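Local coordinates for protein cytochrome c-554 (Nitrosomonas europaea, PDB 1FT5) that carries electrons in ammonia oxidation, using covalently bound hemes to accept them directly from hydroxylamine oxidoreductase, at residues F194-H197 against D198-Q201; K29-E32 against S33-P36. All blocks are in the same frame, centred on the assembly; numbering follows the deposited sequence.

Interaction 1: residues F194-H197 against D198-Q201; sequences FKFH and DEFQ. With HEM (protoporphyrin IX containing Fe), chain G.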
loop_
_atom_site.group_PDB
_atom_site.type_symbol
_atom_site.label_atom_id
_atom_site.label_comp_id
_atom_site.label_asym_id
_atom_site.label_seq_id
_atom_site.Cartn_x
_atom_site.Cartn_y
_atom_site.Cartn_z
ATOM N N PHE A 194 8.195 -11.660 -5.517
ATOM C CA PHE A 194 8.390 -10.338 -6.141
ATOM C C PHE A 194 9.744 -10.304 -6.842
ATOM O O PHE A 194 10.760 -10.724 -6.260
ATOM C CB PHE A 194 8.348 -9.248 -5.064
ATOM C CG PHE A 194 8.519 -7.855 -5.616
ATOM C CD1 PHE A 194 9.335 -6.931 -4.930
ATOM C CD2 PHE A 194 7.861 -7.480 -6.783
ATOM C CE1 PHE A 194 9.488 -5.578 -5.442
ATOM C CE2 PHE A 194 8.013 -6.152 -7.285
ATOM C CZ PHE A 194 8.814 -5.241 -6.610
ATOM N N LYS A 195 9.746 -9.812 -8.085
ATOM C CA LYS A 195 10.957 -9.734 -8.904
ATOM C C LYS A 195 12.133 -9.058 -8.295
ATOM O O LYS A 195 13.293 -9.347 -8.698
ATOM C CB LYS A 195 10.657 -9.129 -10.286
ATOM C CG LYS A 195 10.168 -7.649 -10.258
ATOM C CD LYS A 195 9.733 -7.285 -11.672
ATOM C CE LYS A 195 9.558 -5.764 -11.854
ATOM N NZ LYS A 195 9.116 -5.452 -13.276
ATOM N N PHE A 196 11.908 -8.144 -7.351
ATOM C CA PHE A 196 13.034 -7.460 -6.708
ATOM C C PHE A 196 13.251 -7.903 -5.281
ATOM O O PHE A 196 13.984 -7.290 -4.531
ATOM C CB PHE A 196 12.862 -5.924 -6.705
ATOM C CG PHE A 196 12.749 -5.326 -8.085
ATOM C CD1 PHE A 196 11.832 -4.332 -8.347
ATOM C CD2 PHE A 196 13.572 -5.762 -9.127
ATOM C CE1 PHE A 196 11.722 -3.766 -9.630
ATOM C CE2 PHE A 196 13.466 -5.189 -10.436
ATOM C CZ PHE A 196 12.511 -4.170 -10.670
ATOM N N HIS A 197 12.567 -8.971 -4.858
ATOM C CA HIS A 197 12.711 -9.432 -3.472
ATOM C C HIS A 197 14.184 -9.755 -3.038
ATOM O O HIS A 197 14.633 -9.300 -2.000
ATOM C CB HIS A 197 11.867 -10.732 -3.304
ATOM C CG HIS A 197 11.940 -11.313 -1.920
ATOM N ND1 HIS A 197 11.088 -10.950 -0.905
ATOM C CD2 HIS A 197 12.787 -12.238 -1.385
ATOM C CE1 HIS A 197 11.398 -11.617 0.198
ATOM N NE2 HIS A 197 12.431 -12.406 -0.069
ATOM N N ASP A 198 14.877 -10.531 -3.858
ATOM C CA ASP A 198 16.246 -10.882 -3.470
ATOM C C ASP A 198 17.116 -9.653 -3.442
ATOM O O ASP A 198 17.938 -9.473 -2.521
ATOM C CB ASP A 198 16.801 -11.918 -4.424
ATOM C CG ASP A 198 16.057 -13.249 -4.301
ATOM O OD1 ASP A 198 15.549 -13.545 -3.188
ATOM O OD2 ASP A 198 15.983 -13.954 -5.313
ATOM N N GLU A 199 16.905 -8.771 -4.436
ATOM C CA GLU A 199 17.664 -7.509 -4.417
ATOM C C GLU A 199 17.382 -6.699 -3.139
ATOM O O GLU A 199 18.256 -6.167 -2.445
ATOM C CB GLU A 199 17.310 -6.679 -5.657
ATOM C CG GLU A 199 17.782 -5.230 -5.544
ATOM C CD GLU A 199 17.367 -4.359 -6.771
ATOM O OE1 GLU A 199 16.905 -4.891 -7.777
ATOM O OE2 GLU A 199 17.546 -3.144 -6.697
ATOM N N PHE A 200 16.099 -6.565 -2.778
ATOM C CA PHE A 200 15.744 -5.791 -1.606
ATOM C C PHE A 200 16.260 -6.434 -0.294
ATOM O O PHE A 200 16.665 -5.742 0.648
ATOM C CB PHE A 200 14.194 -5.692 -1.531
ATOM C CG PHE A 200 13.586 -4.681 -2.451
ATOM C CD1 PHE A 200 12.260 -4.394 -2.312
ATOM C CD2 PHE A 200 14.326 -4.031 -3.436
ATOM C CE1 PHE A 200 11.630 -3.456 -3.147
ATOM C CE2 PHE A 200 13.734 -3.123 -4.268
ATOM C CZ PHE A 200 12.372 -2.813 -4.142
ATOM N N GLN A 201 16.278 -7.779 -0.294
ATOM C CA GLN A 201 16.721 -8.434 0.905
ATOM C C GLN A 201 18.241 -8.365 1.030
ATOM O O GLN A 201 18.737 -8.249 2.146
ATOM C CB GLN A 201 16.249 -9.888 0.900
ATOM C CG GLN A 201 14.785 -9.994 1.317
ATOM C CD GLN A 201 14.612 -9.590 2.771
ATOM O OE1 GLN A 201 15.198 -10.204 3.699
ATOM N NE2 GLN A 201 13.840 -8.533 3.010
HETATM C CHA HEM G . 7.927 -5.569 1.727
HETATM C CHB HEM G . 5.287 -4.973 5.785
HETATM C CHC HEM G . 3.129 -1.100 3.709
HETATM C CHD HEM G . 5.317 -2.152 -0.493
HETATM C C1A HEM G . 7.406 -5.695 3.022
HETATM C C2A HEM G . 7.840 -6.677 3.965
HETATM C C3A HEM G . 7.096 -6.536 5.075
HETATM C C4A HEM G . 6.196 -5.450 4.857
HETATM C CMA HEM G . 7.158 -7.358 6.377
HETATM C CAA HEM G . 8.974 -7.739 3.733
HETATM C CBA HEM G . 10.328 -7.272 4.415
HETATM C CGA HEM G . 10.780 -5.858 3.968
HETATM O O1A HEM G . 10.946 -5.672 2.783
HETATM O O2A HEM G . 10.925 -4.995 4.832
HETATM C C1B HEM G . 4.433 -3.853 5.557
HETATM C C2B HEM G . 3.560 -3.311 6.556
HETATM C C3B HEM G . 2.975 -2.184 6.000
HETATM C C4B HEM G . 3.533 -2.098 4.656
HETATM C CMB HEM G . 3.364 -3.889 7.960
HETATM C CAB HEM G . 1.996 -1.194 6.551
HETATM C CBB HEM G . 2.557 -0.461 7.794
HETATM C C1C HEM G . 3.558 -1.103 2.384
HETATM C C2C HEM G . 3.042 -0.189 1.425
HETATM C C3C HEM G . 3.573 -0.507 0.265
HETATM C C4C HEM G . 4.496 -1.584 0.468
HETATM C CMC HEM G . 2.020 0.937 1.689
HETATM C CAC HEM G . 3.250 0.143 -1.116
HETATM C CBC HEM G . 3.302 1.646 -1.247
HETATM C C1D HEM G . 6.261 -3.163 -0.248
HETATM C C2D HEM G . 7.135 -3.718 -1.258
HETATM C C3D HEM G . 7.909 -4.657 -0.600
HETATM C C4D HEM G . 7.459 -4.657 0.771
HETATM C CMD HEM G . 7.129 -3.386 -2.738
HETATM C CAD HEM G . 8.899 -5.638 -1.213
HETATM C CBD HEM G . 8.297 -7.005 -1.327
HETATM C CGD HEM G . 9.305 -8.169 -1.388
HETATM O O1D HEM G . 8.821 -9.307 -1.431
HETATM O O2D HEM G . 10.505 -7.901 -1.386
HETATM N NA HEM G . 6.404 -4.942 3.578
HETATM N NB HEM G . 4.413 -3.114 4.366
HETATM N NC HEM G . 4.449 -1.942 1.809
HETATM N ND HEM G . 6.451 -3.735 1.025
HETATM FE FE HEM G . 5.457 -3.419 2.706
HETATM O O HOH W 1 13.558 -11.652 -6.413
HETATM O O HOH W 2 15.732 -9.477 -6.979
#
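Phe196 and Phe200 meet across the opening turn of helix 197-202, where Phe196 takes the N-cap position. Phe200 N donates to Phe196 O at 2.8 Å, nearly in line with the carbonyl, and Gln201 N repeats the i to i+4 step to His197 O. Phe196 and Phe200 also meet through their side chains: Phe196 CB lies over the face of the Phe200 ring, 4.0 Å from its centroid, a CH-pi contact placed off-centre. Phe194 directs its ring edge toward the face of Phe200 in an offset edge-to-face pair, with planes 67° apart and CE1 of Phe194 3.8 Å from CE1 of Phe200. A type I beta turn from Phe194 to His197, with His197 N bonded to Phe194 O, leads into the helix. Two waters extend the cap: one accepts from Asp198 N and donates to Phe194 O, the other joins Glu199 N to Lys195 O in the same sense, so early helical N-H groups find acceptors. His197 makes the hydrogen bond to the heme, and Phe200 CD1 touches CAD of the same propionate arm. The CG of His197 stands anti to the backbone N (chi1 180°), which carries the imidazole to the propionate, where ND1 donates to heme O1D at 2.8 Å in a nearly straight bond (167°), the acceptor lying in the ring plane. One imidazole face takes Gln201 CG, 3.6 Å from His197 NE2. The Gln201 amide is fixed by Leu184 N and Tyr182 O. Asp198 OD1 lies at the imidazole edge, 3.5 Å from His197 CD2, while its salt bridge goes to Lys193.

Interaction 2: residues K29-E32 against S33-P36; sequences KAME and SLKP. With HEM (protoporphyrin IX containing Fe), chain H; PO4 (phosphate ion), chain D.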
loop_
_atom_site.group_PDB
_atom_site.type_symbol
_atom_site.label_atom_id
_atom_site.label_comp_id
_atom_site.label_asym_id
_atom_site.label_seq_id
_atom_site.Cartn_x
_atom_site.Cartn_y
_atom_site.Cartn_z
ATOM N N LYS A 29 0.381 9.657 5.092
ATOM C CA LYS A 29 -0.198 10.984 5.320
ATOM C C LYS A 29 -1.195 11.313 4.211
ATOM O O LYS A 29 -1.644 12.487 4.097
ATOM C CB LYS A 29 0.942 12.050 5.341
ATOM C CG LYS A 29 2.018 11.735 6.398
ATOM C CD LYS A 29 3.295 12.554 6.177
ATOM C CE LYS A 29 4.345 12.127 7.224
ATOM N NZ LYS A 29 5.557 13.006 7.230
ATOM N N ALA A 30 -1.607 10.326 3.413
ATOM C CA ALA A 30 -2.481 10.664 2.274
ATOM C C ALA A 30 -3.762 11.348 2.586
ATOM O O ALA A 30 -4.235 12.173 1.751
ATOM C CB ALA A 30 -2.773 9.431 1.451
ATOM N N MET A 31 -4.374 11.026 3.721
ATOM C CA MET A 31 -5.634 11.719 4.007
ATOM C C MET A 31 -5.369 13.155 4.418
ATOM O O MET A 31 -6.253 14.012 4.299
ATOM C CB MET A 31 -6.380 10.937 5.100
ATOM C CG MET A 31 -7.697 11.556 5.606
ATOM S SD MET A 31 -8.925 11.741 4.257
ATOM C CE MET A 31 -9.398 10.095 3.966
ATOM N N GLU A 32 -4.166 13.461 4.911
ATOM C CA GLU A 32 -3.905 14.844 5.317
ATOM C C GLU A 32 -3.977 15.799 4.099
ATOM O O GLU A 32 -4.406 16.975 4.208
ATOM C CB GLU A 32 -2.509 14.974 5.933
ATOM C CG GLU A 32 -2.309 14.134 7.162
ATOM C CD GLU A 32 -3.204 14.495 8.341
ATOM O OE1 GLU A 32 -3.634 13.580 9.075
ATOM O OE2 GLU A 32 -3.458 15.690 8.573
ATOM N N SER A 33 -3.631 15.268 2.940
ATOM C CA SER A 33 -3.636 16.025 1.700
ATOM C C SER A 33 -5.030 16.433 1.296
ATOM O O SER A 33 -5.169 17.384 0.540
ATOM C CB SER A 33 -3.016 15.239 0.571
ATOM O OG SER A 33 -1.619 15.073 0.815
ATOM N N LEU A 34 -6.023 15.683 1.759
ATOM C CA LEU A 34 -7.423 15.985 1.400
ATOM C C LEU A 34 -8.018 17.051 2.307
ATOM O O LEU A 34 -9.165 17.468 2.096
ATOM C CB LEU A 34 -8.296 14.707 1.427
ATOM C CG LEU A 34 -7.809 13.560 0.514
ATOM C CD1 LEU A 34 -8.859 12.489 0.402
ATOM C CD2 LEU A 34 -7.502 14.096 -0.912
ATOM N N LYS A 35 -7.261 17.474 3.336
ATOM C CA LYS A 35 -7.773 18.475 4.284
ATOM C C LYS A 35 -7.628 19.854 3.752
ATOM O O LYS A 35 -6.772 20.156 2.981
ATOM C CB LYS A 35 -7.001 18.352 5.628
ATOM C CG LYS A 35 -7.343 17.084 6.355
ATOM C CD LYS A 35 -6.495 16.967 7.634
ATOM C CE LYS A 35 -6.708 15.659 8.296
ATOM N NZ LYS A 35 -6.006 15.727 9.643
ATOM N N PRO A 36 -8.532 20.759 4.207
ATOM C CA PRO A 36 -8.469 22.134 3.747
ATOM C C PRO A 36 -7.149 22.812 4.059
ATOM O O PRO A 36 -6.600 22.630 5.160
ATOM C CB PRO A 36 -9.624 22.833 4.500
ATOM C CG PRO A 36 -10.297 21.810 5.336
ATOM C CD PRO A 36 -9.594 20.482 5.189
HETATM C CHA HEM H . 2.515 8.815 -3.361
HETATM C CHB HEM H . 4.802 5.003 -5.298
HETATM C CHC HEM H . 0.805 2.344 -4.431
HETATM C CHD HEM H . -1.661 6.484 -3.677
HETATM C C1A HEM H . 3.497 7.981 -3.877
HETATM C C2A HEM H . 4.851 8.396 -4.152
HETATM C C3A HEM H . 5.462 7.342 -4.748
HETATM C C4A HEM H . 4.514 6.268 -4.793
HETATM C CMA HEM H . 6.918 7.277 -5.307
HETATM C CAA HEM H . 5.444 9.710 -3.897
HETATM C CBA HEM H . 6.037 9.789 -2.524
HETATM C CGA HEM H . 6.629 11.133 -2.130
HETATM O O1A HEM H . 6.545 12.125 -2.925
HETATM O O2A HEM H . 7.157 11.203 -1.024
HETATM C C1B HEM H . 3.881 3.931 -5.271
HETATM C C2B HEM H . 4.187 2.582 -5.639
HETATM C C3B HEM H . 3.086 1.795 -5.280
HETATM C C4B HEM H . 2.096 2.728 -4.741
HETATM C CMB HEM H . 5.508 2.121 -6.320
HETATM C CAB HEM H . 2.877 0.310 -5.438
HETATM C CBB HEM H . 4.024 -0.521 -4.879
HETATM C C1C HEM H . -0.199 3.269 -4.182
HETATM C C2C HEM H . -1.555 2.844 -4.068
HETATM C C3C HEM H . -2.284 4.017 -3.954
HETATM C C4C HEM H . -1.333 5.111 -3.915
HETATM C CMC HEM H . -2.044 1.406 -4.131
HETATM C CAC HEM H . -3.832 4.223 -3.891
HETATM C CBC HEM H . -4.589 3.415 -2.782
HETATM C C1D HEM H . -0.690 7.492 -3.498
HETATM C C2D HEM H . -0.983 8.793 -3.060
HETATM C C3D HEM H . 0.180 9.431 -2.884
HETATM C C4D HEM H . 1.187 8.491 -3.268
HETATM C CMD HEM H . -2.398 9.368 -2.819
HETATM C CAD HEM H . 0.298 10.837 -2.316
HETATM C CBD HEM H . 0.048 11.005 -0.815
HETATM C CGD HEM H . -0.035 12.419 -0.434
HETATM O O1D HEM H . 0.968 13.115 -0.489
HETATM O O2D HEM H . -1.133 12.830 -0.087
HETATM N NA HEM H . 3.314 6.684 -4.276
HETATM N NB HEM H . 2.585 4.071 -4.721
HETATM N NC HEM H . -0.047 4.646 -4.078
HETATM N ND HEM H . 0.644 7.309 -3.644
HETATM FE FE HEM H . 1.642 5.675 -4.164
HETATM P P PO4 D . -7.463 12.081 9.834
HETATM O O1 PO4 D . -8.916 11.777 9.355
HETATM O O2 PO4 D . -6.896 10.827 10.538
HETATM O O3 PO4 D . -6.583 12.448 8.619
HETATM O O4 PO4 D . -7.462 13.272 10.864
HETATM O O HOH W 3 -0.131 14.850 3.091
#
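Lys35 NZ is shared by two anions: it forms a salt bridge with Glu32 OE2 at 2.8 Å and donates a hydrogen bond to phosphate O4 at 3.1 Å. The lysine chain is extended beyond CG and runs alongside that of Glu32, whereas Glu32 bends at chi2 (-63°), bringing its carboxylate round to the amine. OE2 is approached from its syn side, the nitrogen standing 33° out of the carboxylate plane. The phosphate probably comes from the crystallisation liquor; its O3 sits 3.2 Å from Glu32 OE1, a closeness of anions that the ammonium group would be expected to ease. With the amine of Lys35 lost to an alanine, the Glu32 carboxylate would probably lack its salt-bridge mate, and the phosphate that shared cation. Beneath this charged group, Lys35 N bonds to Glu32 O and Leu34 N to Met31 O, both at 3.0 Å from above the carbonyl plane, with a weaker bond from Ser33 N to Ala30 O. On another side of the turn, Met31 SD meets Leu34 CD1 at 3.9 Å, the two side chains crossing at about a right angle. Ser33 OG donates to a heme propionate, O2D, over a very short 2.5 Å and receives a bond from a water that also donates to Lys29 O. The stretch lies beside two hemes, Leu34 touching another than the one Ser33 binds. Ala30 O accepts from ND1 of His64, axial ligand of heme #2, a backbone carbonyl hold on an iron-bound imidazole that is characteristic of c-type heme sites.

How the interactions relate
Following the chain from its N terminus, interaction 2 comes first, folding residues 29-36 into tight turns within the loop between helix 16-22 and helix 40-45. Interaction 1 comes much later, where the segment after strand 188-189 turns at residues 194-197 and enters helix 197-202. Each contact closes a local turn in continuous sequence, and the two are in series, neither nested nor crossed. Interactions 1 and 2 lie on opposite sides of the chain's centre; the centres of interactions 1 and 2 are 31 Å apart and their nearest atoms about 19 Å apart. The turn at 29-36 and the turn at 194-201 are each tied to a propionate of a different heme.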